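Local coordinates for cytochrome P450 268A2 Cyp268A2 (Mycobacterium marinum, PDB 6BLD), which is a cytochrome P450, a largely helical protein that holds a haem, protoporphyrin IX with its iron, deep between its helices, at residues N84-E89 against M309-T314; P59-V64 against K331-Y336; H271-L276 against P394-G399. All coordinates share one frame; numbering follows the deposited sequence.

Interaction 1. Residues N84-E89 against M309-T314. With HEM (protoporphyrin IX containing Fe), chain B; DXJ ((3E,5E)-6,10-dimethylundeca-3,5,9-trien-2-one), chain C.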
loop_
_atom_site.group_PDB
_atom_site.type_symbol
_atom_site.label_atom_id
_atom_site.label_comp_id
_atom_site.label_asym_id
_atom_site.label_seq_id
_atom_site.Cartn_x
_atom_site.Cartn_y
_atom_site.Cartn_z
ATOM N N ASN A 84 -4.987 18.146 -0.006
ATOM C CA ASN A 84 -4.744 18.625 1.349
ATOM C C ASN A 84 -4.217 17.513 2.252
ATOM O O ASN A 84 -4.385 17.563 3.472
ATOM C CB ASN A 84 -6.014 19.236 1.940
ATOM C CG ASN A 84 -6.585 20.344 1.078
ATOM O OD1 ASN A 84 -7.687 20.223 0.544
ATOM N ND2 ASN A 84 -5.836 21.432 0.937
ATOM N N GLY A 85 -3.581 16.512 1.666
ATOM C CA GLY A 85 -3.069 15.383 2.416
ATOM C C GLY A 85 -3.964 14.165 2.293
ATOM O O GLY A 85 -5.194 14.265 2.202
ATOM N N VAL A 86 -3.338 12.986 2.287
ATOM C CA VAL A 86 -4.053 11.724 2.139
ATOM C C VAL A 86 -3.761 10.741 3.261
ATOM O O VAL A 86 -4.370 9.670 3.300
ATOM C CB VAL A 86 -3.758 11.069 0.772
ATOM C CG1 VAL A 86 -4.228 11.965 -0.358
ATOM C CG2 VAL A 86 -2.273 10.756 0.639
ATOM N N LEU A 87 -2.859 11.066 4.182
ATOM C CA LEU A 87 -2.494 10.146 5.251
ATOM C C LEU A 87 -3.442 10.289 6.437
ATOM O O LEU A 87 -3.902 11.389 6.758
ATOM C CB LEU A 87 -1.050 10.386 5.696
ATOM C CG LEU A 87 0.025 9.936 4.700
ATOM C CD1 LEU A 87 1.393 9.868 5.365
ATOM C CD2 LEU A 87 -0.335 8.597 4.072
ATOM N N PHE A 88 -3.733 9.155 7.079
ATOM C CA PHE A 88 -4.621 9.131 8.240
ATOM C C PHE A 88 -4.026 9.925 9.397
ATOM O O PHE A 88 -4.653 10.854 9.923
ATOM C CB PHE A 88 -4.878 7.674 8.644
ATOM C CG PHE A 88 -5.820 7.504 9.808
ATOM C CD1 PHE A 88 -6.783 8.458 10.100
ATOM C CD2 PHE A 88 -5.750 6.369 10.602
ATOM C CE1 PHE A 88 -7.643 8.289 11.169
ATOM C CE2 PHE A 88 -6.610 6.193 11.669
ATOM C CZ PHE A 88 -7.558 7.155 11.953
ATOM N N GLU A 89 -2.813 9.571 9.806
ATOM C CA GLU A 89 -2.140 10.261 10.894
ATOM C C GLU A 89 -1.559 11.586 10.412
ATOM O O GLU A 89 -1.144 11.726 9.259
ATOM C CB GLU A 89 -1.031 9.378 11.468
ATOM C CG GLU A 89 -0.376 9.921 12.722
ATOM C CD GLU A 89 0.681 8.985 13.265
ATOM O OE1 GLU A 89 0.535 7.757 13.089
ATOM O OE2 GLU A 89 1.660 9.476 13.864
ATOM N N MET A 309 -4.252 0.059 4.706
ATOM C CA MET A 309 -5.429 0.057 5.564
ATOM C C MET A 309 -6.199 1.368 5.509
ATOM O O MET A 309 -7.434 1.360 5.583
ATOM C CB MET A 309 -5.029 -0.234 7.011
ATOM C CG MET A 309 -4.443 -1.614 7.232
ATOM S SD MET A 309 -4.151 -1.948 8.976
ATOM C CE MET A 309 -3.016 -0.624 9.397
ATOM N N THR A 310 -5.506 2.499 5.389
ATOM C CA THR A 310 -6.162 3.796 5.466
ATOM C C THR A 310 -5.633 4.741 4.399
ATOM O O THR A 310 -4.442 4.731 4.072
ATOM C CB THR A 310 -5.974 4.453 6.842
ATOM O OG1 THR A 310 -4.575 4.606 7.115
ATOM C CG2 THR A 310 -6.620 3.619 7.938
ATOM N N PHE A 311 -6.543 5.548 3.862
ATOM C CA PHE A 311 -6.224 6.739 3.092
ATOM C C PHE A 311 -7.342 7.734 3.357
ATOM O O PHE A 311 -8.494 7.346 3.560
ATOM C CB PHE A 311 -6.092 6.454 1.590
ATOM C CG PHE A 311 -4.679 6.216 1.135
ATOM C CD1 PHE A 311 -3.634 6.983 1.629
ATOM C CD2 PHE A 311 -4.395 5.224 0.209
ATOM C CE1 PHE A 311 -2.330 6.761 1.206
ATOM C CE2 PHE A 311 -3.097 4.999 -0.216
ATOM C CZ PHE A 311 -2.063 5.768 0.284
ATOM N N ARG A 312 -6.998 9.014 3.377
ATOM C CA ARG A 312 -7.964 10.032 3.755
ATOM C C ARG A 312 -8.148 11.042 2.632
ATOM O O ARG A 312 -7.367 11.107 1.679
ATOM C CB ARG A 312 -7.540 10.741 5.048
ATOM C CG ARG A 312 -6.549 11.861 4.831
ATOM C CD ARG A 312 -6.715 12.964 5.859
ATOM N NE ARG A 312 -5.458 13.678 6.058
ATOM C CZ ARG A 312 -5.200 14.890 5.581
ATOM N NH1 ARG A 312 -6.117 15.543 4.881
ATOM N NH2 ARG A 312 -4.024 15.452 5.812
ATOM N N ARG A 313 -9.215 11.828 2.758
ATOM C CA ARG A 313 -9.519 12.913 1.841
ATOM C C ARG A 313 -9.980 14.115 2.654
ATOM O O ARG A 313 -10.251 14.013 3.854
ATOM C CB ARG A 313 -10.594 12.514 0.817
ATOM C CG ARG A 313 -10.266 11.276 -0.010
ATOM C CD ARG A 313 -9.287 11.602 -1.125
ATOM N NE ARG A 313 -9.146 10.506 -2.079
ATOM C CZ ARG A 313 -8.190 9.584 -2.020
ATOM N NH1 ARG A 313 -7.293 9.619 -1.045
ATOM N NH2 ARG A 313 -8.134 8.623 -2.935
ATOM N N THR A 314 -10.064 15.264 1.986
ATOM C CA THR A 314 -10.589 16.489 2.578
ATOM C C THR A 314 -11.789 16.950 1.762
ATOM O O THR A 314 -11.699 17.074 0.536
ATOM C CB THR A 314 -9.526 17.592 2.627
ATOM O OG1 THR A 314 -8.313 17.069 3.181
ATOM C CG2 THR A 314 -10.003 18.754 3.484
HETATM C CHA HEM B . -1.981 4.197 -5.427
HETATM C CHB HEM B . 2.204 2.548 -7.255
HETATM C CHC HEM B . 1.137 -1.918 -5.669
HETATM C CHD HEM B . -2.564 -0.033 -3.136
HETATM C C1A HEM B . -0.761 4.145 -6.070
HETATM C C2A HEM B . -0.079 5.251 -6.712
HETATM C C3A HEM B . 1.070 4.797 -7.216
HETATM C C4A HEM B . 1.167 3.383 -6.910
HETATM C CMA HEM B . 2.116 5.630 -7.989
HETATM C CAA HEM B . -0.602 6.700 -6.806
HETATM C CBA HEM B . -1.577 6.789 -7.976
HETATM C CGA HEM B . -2.251 8.137 -7.988
HETATM O O1A HEM B . -2.809 8.519 -9.049
HETATM O O2A HEM B . -2.224 8.833 -6.939
HETATM C C1B HEM B . 2.253 1.187 -7.045
HETATM C C2B HEM B . 3.237 0.284 -7.596
HETATM C C3B HEM B . 2.961 -0.950 -7.177
HETATM C C4B HEM B . 1.778 -0.883 -6.326
HETATM C CMB HEM B . 4.410 0.671 -8.522
HETATM C CAB HEM B . 3.819 -2.174 -7.578
HETATM C CBB HEM B . 3.490 -3.426 -7.262
HETATM C C1C HEM B . 0.033 -1.800 -4.845
HETATM C C2C HEM B . -0.655 -2.884 -4.167
HETATM C C3C HEM B . -1.672 -2.351 -3.463
HETATM C C4C HEM B . -1.667 -0.924 -3.686
HETATM C CMC HEM B . -0.222 -4.367 -4.266
HETATM C CAC HEM B . -2.735 -3.030 -2.568
HETATM C CBC HEM B . -2.931 -4.350 -2.519
HETATM C C1D HEM B . -2.751 1.270 -3.539
HETATM C C2D HEM B . -3.784 2.172 -3.076
HETATM C C3D HEM B . -3.625 3.342 -3.704
HETATM C C4D HEM B . -2.485 3.222 -4.594
HETATM C CMD HEM B . -4.868 1.824 -2.032
HETATM C CAD HEM B . -4.505 4.601 -3.525
HETATM C CBD HEM B . -5.796 4.426 -4.321
HETATM C CGD HEM B . -6.710 5.609 -4.130
HETATM O O1D HEM B . -7.841 5.585 -4.682
HETATM O O2D HEM B . -6.315 6.573 -3.426
HETATM N NA HEM B . 0.031 3.019 -6.210
HETATM N NB HEM B . 1.379 0.441 -6.276
HETATM N NC HEM B . -0.615 -0.621 -4.528
HETATM N ND HEM B . -1.980 1.943 -4.464
HETATM FE FE HEM B . -0.440 1.137 -5.551
HETATM C C10 DXJ C . 5.190 8.089 2.869
HETATM C C13 DXJ C . 6.522 9.122 6.308
HETATM C C01 DXJ C . -0.154 3.381 -1.890
HETATM C C02 DXJ C . 1.002 3.780 -0.977
HETATM C C03 DXJ C . 1.582 4.953 -1.134
HETATM C C04 DXJ C . 1.478 2.820 0.113
HETATM C C05 DXJ C . 2.740 5.378 -0.232
HETATM C C06 DXJ C . 2.556 6.791 0.317
HETATM C C07 DXJ C . 3.832 7.363 0.935
HETATM C C08 DXJ C . 3.921 7.515 2.241
HETATM C C09 DXJ C . 4.996 7.765 0.034
HETATM C C11 DXJ C . 5.175 8.465 4.132
HETATM C C12 DXJ C . 6.428 9.043 4.786
HETATM O O14 DXJ C . 7.324 9.431 4.114
HETATM O O HOH W 1 -6.918 16.128 1.170
HETATM O O HOH W 2 -2.945 6.628 6.227
#

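Interaction 2. Residues P59-V64 against K331-Y336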
loop_
_atom_site.group_PDB
_atom_site.type_symbol
_atom_site.label_atom_id
_atom_site.label_comp_id
_atom_site.label_asym_id
_atom_site.label_seq_id
_atom_site.Cartn_x
_atom_site.Cartn_y
_atom_site.Cartn_z
ATOM N N PRO A 59 -9.757 18.953 14.194
ATOM C CA PRO A 59 -10.794 18.580 15.167
ATOM C C PRO A 59 -11.131 17.107 15.157
ATOM O O PRO A 59 -11.714 16.616 16.132
ATOM C CB PRO A 59 -11.997 19.427 14.734
ATOM C CG PRO A 59 -11.818 19.572 13.261
ATOM C CD PRO A 59 -10.328 19.578 12.989
ATOM N N GLY A 60 -10.783 16.396 14.106
ATOM C CA GLY A 60 -11.066 14.984 14.028
ATOM C C GLY A 60 -11.183 14.548 12.578
ATOM O O GLY A 60 -10.581 15.150 11.689
ATOM N N PHE A 61 -11.969 13.494 12.372
ATOM C CA PHE A 61 -12.154 12.928 11.044
ATOM C C PHE A 61 -13.440 12.116 11.024
ATOM O O PHE A 61 -13.955 11.704 12.066
ATOM C CB PHE A 61 -10.963 12.052 10.635
ATOM C CG PHE A 61 -10.824 10.794 11.450
ATOM C CD1 PHE A 61 -10.100 10.794 12.630
ATOM C CD2 PHE A 61 -11.417 9.610 11.035
ATOM C CE1 PHE A 61 -9.972 9.639 13.382
ATOM C CE2 PHE A 61 -11.292 8.455 11.783
ATOM C CZ PHE A 61 -10.570 8.470 12.957
ATOM N N TRP A 62 -13.944 11.888 9.815
ATOM C CA TRP A 62 -15.090 11.021 9.583
ATOM C C TRP A 62 -14.595 9.627 9.220
ATOM O O TRP A 62 -13.777 9.472 8.308
ATOM C CB TRP A 62 -15.976 11.568 8.463
ATOM C CG TRP A 62 -16.790 12.764 8.847
ATOM C CD1 TRP A 62 -16.536 14.065 8.525
ATOM C CD2 TRP A 62 -17.998 12.769 9.615
ATOM N NE1 TRP A 62 -17.511 14.881 9.048
ATOM C CE2 TRP A 62 -18.420 14.109 9.723
ATOM C CE3 TRP A 62 -18.763 11.771 10.226
ATOM C CZ2 TRP A 62 -19.571 14.475 10.414
ATOM C CZ3 TRP A 62 -19.906 12.136 10.913
ATOM C CH2 TRP A 62 -20.299 13.477 11.000
ATOM N N ALA A 63 -15.094 8.618 9.928
ATOM C CA ALA A 63 -14.711 7.234 9.678
ATOM C C ALA A 63 -15.668 6.621 8.664
ATOM O O ALA A 63 -16.880 6.572 8.897
ATOM C CB ALA A 63 -14.711 6.430 10.977
ATOM N N VAL A 64 -15.123 6.157 7.541
ATOM C CA VAL A 64 -15.896 5.536 6.471
ATOM C C VAL A 64 -15.555 4.053 6.464
ATOM O O VAL A 64 -14.440 3.663 6.095
ATOM C CB VAL A 64 -15.605 6.178 5.109
ATOM C CG1 VAL A 64 -16.400 5.483 4.020
ATOM C CG2 VAL A 64 -15.924 7.660 5.145
ATOM N N LYS A 331 -11.926 16.193 7.438
ATOM C CA LYS A 331 -11.184 15.027 6.983
ATOM C C LYS A 331 -12.091 13.803 6.920
ATOM O O LYS A 331 -12.951 13.602 7.781
ATOM C CB LYS A 331 -10.000 14.752 7.909
ATOM C CG LYS A 331 -8.897 15.794 7.828
ATOM C CD LYS A 331 -7.728 15.433 8.731
ATOM C CE LYS A 331 -6.669 16.522 8.723
ATOM N NZ LYS A 331 -5.470 16.134 9.516
ATOM N N VAL A 332 -11.887 12.983 5.891
ATOM C CA VAL A 332 -12.696 11.796 5.635
ATOM C C VAL A 332 -11.746 10.630 5.398
ATOM O O VAL A 332 -10.998 10.633 4.415
ATOM C CB VAL A 332 -13.632 11.991 4.430
ATOM C CG1 VAL A 332 -14.400 10.717 4.141
ATOM C CG2 VAL A 332 -14.591 13.153 4.679
ATOM N N VAL A 333 -11.774 9.641 6.286
ATOM C CA VAL A 333 -10.808 8.546 6.279
ATOM C C VAL A 333 -11.494 7.273 5.805
ATOM O O VAL A 333 -12.552 6.896 6.322
ATOM C CB VAL A 333 -10.182 8.343 7.668
ATOM C CG1 VAL A 333 -9.218 7.160 7.652
ATOM C CG2 VAL A 333 -9.472 9.613 8.108
ATOM N N MET A 334 -10.879 6.605 4.833
ATOM C CA MET A 334 -11.377 5.352 4.281
ATOM C C MET A 334 -10.635 4.190 4.929
ATOM O O MET A 334 -9.401 4.150 4.912
ATOM C CB MET A 334 -11.178 5.329 2.766
ATOM C CG MET A 334 -11.959 6.394 2.024
ATOM S SD MET A 334 -11.911 6.143 0.247
ATOM C CE MET A 334 -10.738 7.358 -0.287
ATOM N N PHE A 335 -11.383 3.257 5.509
ATOM C CA PHE A 335 -10.805 2.098 6.187
ATOM C C PHE A 335 -10.984 0.886 5.278
ATOM O O PHE A 335 -11.998 0.186 5.328
ATOM C CB PHE A 335 -11.440 1.901 7.557
ATOM C CG PHE A 335 -11.082 2.978 8.540
ATOM C CD1 PHE A 335 -9.911 2.898 9.273
ATOM C CD2 PHE A 335 -11.908 4.076 8.722
ATOM C CE1 PHE A 335 -9.569 3.890 10.178
ATOM C CE2 PHE A 335 -11.575 5.071 9.625
ATOM C CZ PHE A 335 -10.402 4.977 10.354
ATOM N N TYR A 336 -9.973 0.639 4.440
ATOM C CA TYR A 336 -10.076 -0.396 3.417
ATOM C C TYR A 336 -10.244 -1.787 4.019
ATOM O O TYR A 336 -10.918 -2.638 3.428
ATOM C CB TYR A 336 -8.844 -0.359 2.516
ATOM C CG TYR A 336 -8.621 0.967 1.826
ATOM C CD1 TYR A 336 -7.437 1.672 1.998
ATOM C CD2 TYR A 336 -9.593 1.510 0.995
ATOM C CE1 TYR A 336 -7.228 2.882 1.362
ATOM C CE2 TYR A 336 -9.393 2.717 0.356
ATOM C CZ TYR A 336 -8.210 3.398 0.541
ATOM O OH TYR A 336 -8.011 4.599 -0.099
HETATM O O HOH W 3 -11.642 17.091 10.108
#

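Interaction 3. Residues H271-L276 against P394-G399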
loop_
_atom_site.group_PDB
_atom_site.type_symbol
_atom_site.label_atom_id
_atom_site.label_comp_id
_atom_site.label_asym_id
_atom_site.label_seq_id
_atom_site.Cartn_x
_atom_site.Cartn_y
_atom_site.Cartn_z
ATOM N N HIS A 271 1.373 -11.948 3.780
ATOM C CA HIS A 271 0.011 -12.305 4.164
ATOM C C HIS A 271 -0.516 -13.463 3.327
ATOM O O HIS A 271 -1.308 -14.275 3.820
ATOM C CB HIS A 271 -0.915 -11.093 4.030
ATOM C CG HIS A 271 -0.661 -10.017 5.040
ATOM N ND1 HIS A 271 -0.705 -10.245 6.399
ATOM C CD2 HIS A 271 -0.371 -8.703 4.889
ATOM C CE1 HIS A 271 -0.445 -9.120 7.041
ATOM N NE2 HIS A 271 -0.239 -8.169 6.148
ATOM N N GLY A 272 -0.085 -13.560 2.068
ATOM C CA GLY A 272 -0.585 -14.617 1.204
ATOM C C GLY A 272 -0.090 -15.993 1.604
ATOM O O GLY A 272 -0.853 -16.963 1.597
ATOM N N LEU A 273 1.195 -16.100 1.954
ATOM C CA LEU A 273 1.736 -17.389 2.377
ATOM C C LEU A 273 1.065 -17.870 3.655
ATOM O O LEU A 273 0.763 -19.061 3.797
ATOM C CB LEU A 273 3.249 -17.289 2.568
ATOM C CG LEU A 273 3.951 -18.591 2.962
ATOM C CD1 LEU A 273 4.036 -19.536 1.771
ATOM C CD2 LEU A 273 5.334 -18.313 3.532
ATOM N N LYS A 274 0.819 -16.955 4.597
ATOM C CA LYS A 274 0.123 -17.323 5.825
ATOM C C LYS A 274 -1.319 -17.728 5.541
ATOM O O LYS A 274 -1.841 -18.657 6.168
ATOM C CB LYS A 274 0.172 -16.162 6.819
ATOM C CG LYS A 274 -0.583 -16.414 8.115
ATOM C CD LYS A 274 -0.001 -17.595 8.876
ATOM C CE LYS A 274 -0.567 -17.674 10.283
ATOM N NZ LYS A 274 -0.965 -16.331 10.789
ATOM N N ALA A 275 -1.974 -17.047 4.597
ATOM C CA ALA A 275 -3.341 -17.410 4.234
ATOM C C ALA A 275 -3.395 -18.791 3.595
ATOM O O ALA A 275 -4.311 -19.574 3.873
ATOM C CB ALA A 275 -3.931 -16.359 3.294
ATOM N N LEU A 276 -2.427 -19.107 2.730
ATOM C CA LEU A 276 -2.363 -20.445 2.154
ATOM C C LEU A 276 -2.096 -21.499 3.221
ATOM O O LEU A 276 -2.581 -22.631 3.109
ATOM C CB LEU A 276 -1.288 -20.501 1.069
ATOM C CG LEU A 276 -1.542 -19.662 -0.186
ATOM C CD1 LEU A 276 -0.409 -19.837 -1.185
ATOM C CD2 LEU A 276 -2.879 -20.024 -0.817
ATOM N N PRO A 394 6.786 -27.173 -2.835
ATOM C CA PRO A 394 5.367 -27.544 -2.708
ATOM C C PRO A 394 4.891 -27.680 -1.272
ATOM O O PRO A 394 3.681 -27.591 -1.035
ATOM C CB PRO A 394 5.283 -28.888 -3.451
ATOM C CG PRO A 394 6.516 -28.960 -4.292
ATOM C CD PRO A 394 7.567 -28.217 -3.519
ATOM N N ASP A 395 5.791 -27.882 -0.308
ATOM C CA ASP A 395 5.408 -28.084 1.084
ATOM C C ASP A 395 5.709 -26.870 1.957
ATOM O O ASP A 395 5.847 -27.011 3.176
ATOM C CB ASP A 395 6.104 -29.323 1.649
ATOM C CG ASP A 395 6.133 -30.475 0.664
ATOM O OD1 ASP A 395 5.092 -30.745 0.030
ATOM O OD2 ASP A 395 7.199 -31.112 0.524
ATOM N N ILE A 396 5.808 -25.678 1.364
ATOM C CA ILE A 396 6.143 -24.490 2.140
ATOM C C ILE A 396 4.974 -24.113 3.041
ATOM O O ILE A 396 3.801 -24.221 2.655
ATOM C CB ILE A 396 6.541 -23.327 1.213
ATOM C CG1 ILE A 396 7.070 -22.148 2.036
ATOM C CG2 ILE A 396 5.373 -22.891 0.341
ATOM C CD1 ILE A 396 7.504 -20.965 1.204
ATOM N N GLN A 397 5.292 -23.687 4.262
ATOM C CA GLN A 397 4.295 -23.281 5.241
ATOM C C GLN A 397 4.835 -22.108 6.045
ATOM O O GLN A 397 6.019 -22.080 6.393
ATOM C CB GLN A 397 3.928 -24.435 6.183
ATOM C CG GLN A 397 3.016 -25.478 5.561
ATOM C CD GLN A 397 1.746 -25.685 6.359
ATOM O OE1 GLN A 397 1.787 -25.925 7.566
ATOM N NE2 GLN A 397 0.605 -25.590 5.687
ATOM N N ALA A 398 3.964 -21.147 6.340
ATOM C CA ALA A 398 4.352 -19.956 7.080
ATOM C C ALA A 398 4.286 -20.210 8.580
ATOM O O ALA A 398 3.392 -20.908 9.066
ATOM C CB ALA A 398 3.453 -18.776 6.711
ATOM N N GLY A 399 5.234 -19.635 9.307
ATOM C CA GLY A 399 5.280 -19.727 10.753
ATOM C C GLY A 399 4.509 -18.616 11.431
ATOM O O GLY A 399 3.546 -18.069 10.885
HETATM O O HOH W 4 -1.053 -24.708 3.294
#

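Interaction 1. Residues N84-E89 against M309-T314
The loop N84-E89 runs roughly antiparallel to strand 310-315, with end-to-end directions 151° apart, and comes closest where V86 lies against R312. In P450 terms the loop lies between the edge strand 80-81 of the β1 sheet and helix 93-97, probably the B' helix, and it is laid over strand 310-315 beside the haem. One backbone bond pins it: R312 N donates to V86 O at 2.7 Å. The R312 side chain adds three more bonds. Its CG sits between backbone N and carbonyl carbon (chi1 83°), turning the chain toward the loop, where the guanidinium collects carbonyls. NE binds L87 O at 2.9 Å, while NH1 and NH2 fork onto the carbonyl oxygen of N84, NH1 to N84 O 3.0 Å and NH2 to N84 O 3.2 Å. G85 O lies over one face, offset toward the rim, without forming a hydrogen bond; N84 O and L87 O take the N-H groups of this buried guanidinium. Two waters finish the seam: one joins G85 O to T314 OG1, the other links F88 N to T310 OG1, which also bonds N407 O.

On the haem side, V86 and F311 lie side by side and point the same way, V86 CG2 reaching F311 CE1 at 4.0 Å, with L87 CD2 at the edge of the same ring. F311 then meets the bound DXJ, its CZ 3.8 Å from DXJ C01. Next along the strand, R313 bends at chi2; NH1 returns to R312 O, and NH2 donates to the haem propionate atom O2D at 2.8 Å.

Interaction 2. Residues P59-V64 against K331-Y336
This is the parallel pair at the heart of the five-stranded β1 sheet of the P450 fold, with strand 61-64 beside strand 331-335 at 26° between their directions. Strand 42-45 flanks the first and strand 310-315 the second, so both edges of the pair are taken up. W62 N donates to K331 O at 2.8 Å and W62 O accepts from V333 N at 2.9 Å, bracketing V332. V333 O then takes V64 N at 2.9 Å, and V64 O accepts the N-H of F335, the residue at the N-cap of helix 336-339. At the other end a water carries the ladder one step further, bridging G60 O and K331 N.

W62, V332, V64 and M334 share one face of the sheet. There V64 CG2 meets V332 CG1 at 3.6 Å, and V64 and M334 rest on helix 67-75. W62 brings the edge of its indole to K331 O while NE1 bonds E330.

The A63 and V333 face is aromatic. F61 CG lies between its own backbone N and carbonyl carbon (chi1 67°), and from there the ring meets V333 obliquely, with F61 CD2 3.5 Å from V333 CG2. On this side too, K331 runs out beside F61, its chain extended beyond CG, and its NZ forms a salt bridge with D58. F61 and F335 meet at about a right angle, F61 CE2 coming to the edge of the F335 ring 3.9 Å from CZ. F88 packs edge-to-face with both rings. V333 CG1 covers one face of F335 near its rim, and F335 CE2 reaches back to A63 CB at 3.7 Å.

Interaction 3. Residues H271-L276 against P394-G399
A398 CB presses onto the surface of the long helix 247-278, the central helix of the P450 fold, lying 3.7 Å from L273 CD2 and 3.7 Å from K274 CA. The L273 side chain is the main partner. Its CG stands opposite the backbone N (chi1 -178°), which carries the two methyls out to the incoming chain: CD2 takes A398, and CD1 meets I396 CD1 at 3.8 Å, the two side chains crossing at about a right angle. K274 runs past the end of the short strand 397-398, its CD 4.1 Å from G399 O.

No direct hydrogen bond joins the two segments. A water takes that part at one place, donating to L276 O at 2.6 Å and receiving a weak bond from Q397 NE2. T277, one turn on from L273, bonds through OG1 to both L273 O and A398 N.

Behind the first shell, Q397 and G399 are backbone-bonded to strand 411-418, whose M415 touches both L273 and A398, while F153 of helix 153-158 backs L273 and I396. Aliphatic contacts of this kind have no directional preference, so the strand's place on the helix probably depends on the T277 hydroxyl and the water.

How the interactions relate
Interactions 1 and 2 form one block: strands 310-315 and 331-335 are neighbours in the β1 sheet, where R313 N and F311 O reach V332 O and M334 N. Both are buried, yet interaction 2 relies on a regular backbone ladder, whereas interaction 1, lacking strand pairing, uses an arginine to gather loop carbonyls and extends to the haem and DXJ. Interaction 3 stands apart, its centre about 32 Å from that of interaction 1 and on the opposite side of the chain's centre. It is smaller and only partly buried, and it seats a short strand on a helix through aliphatic contacts.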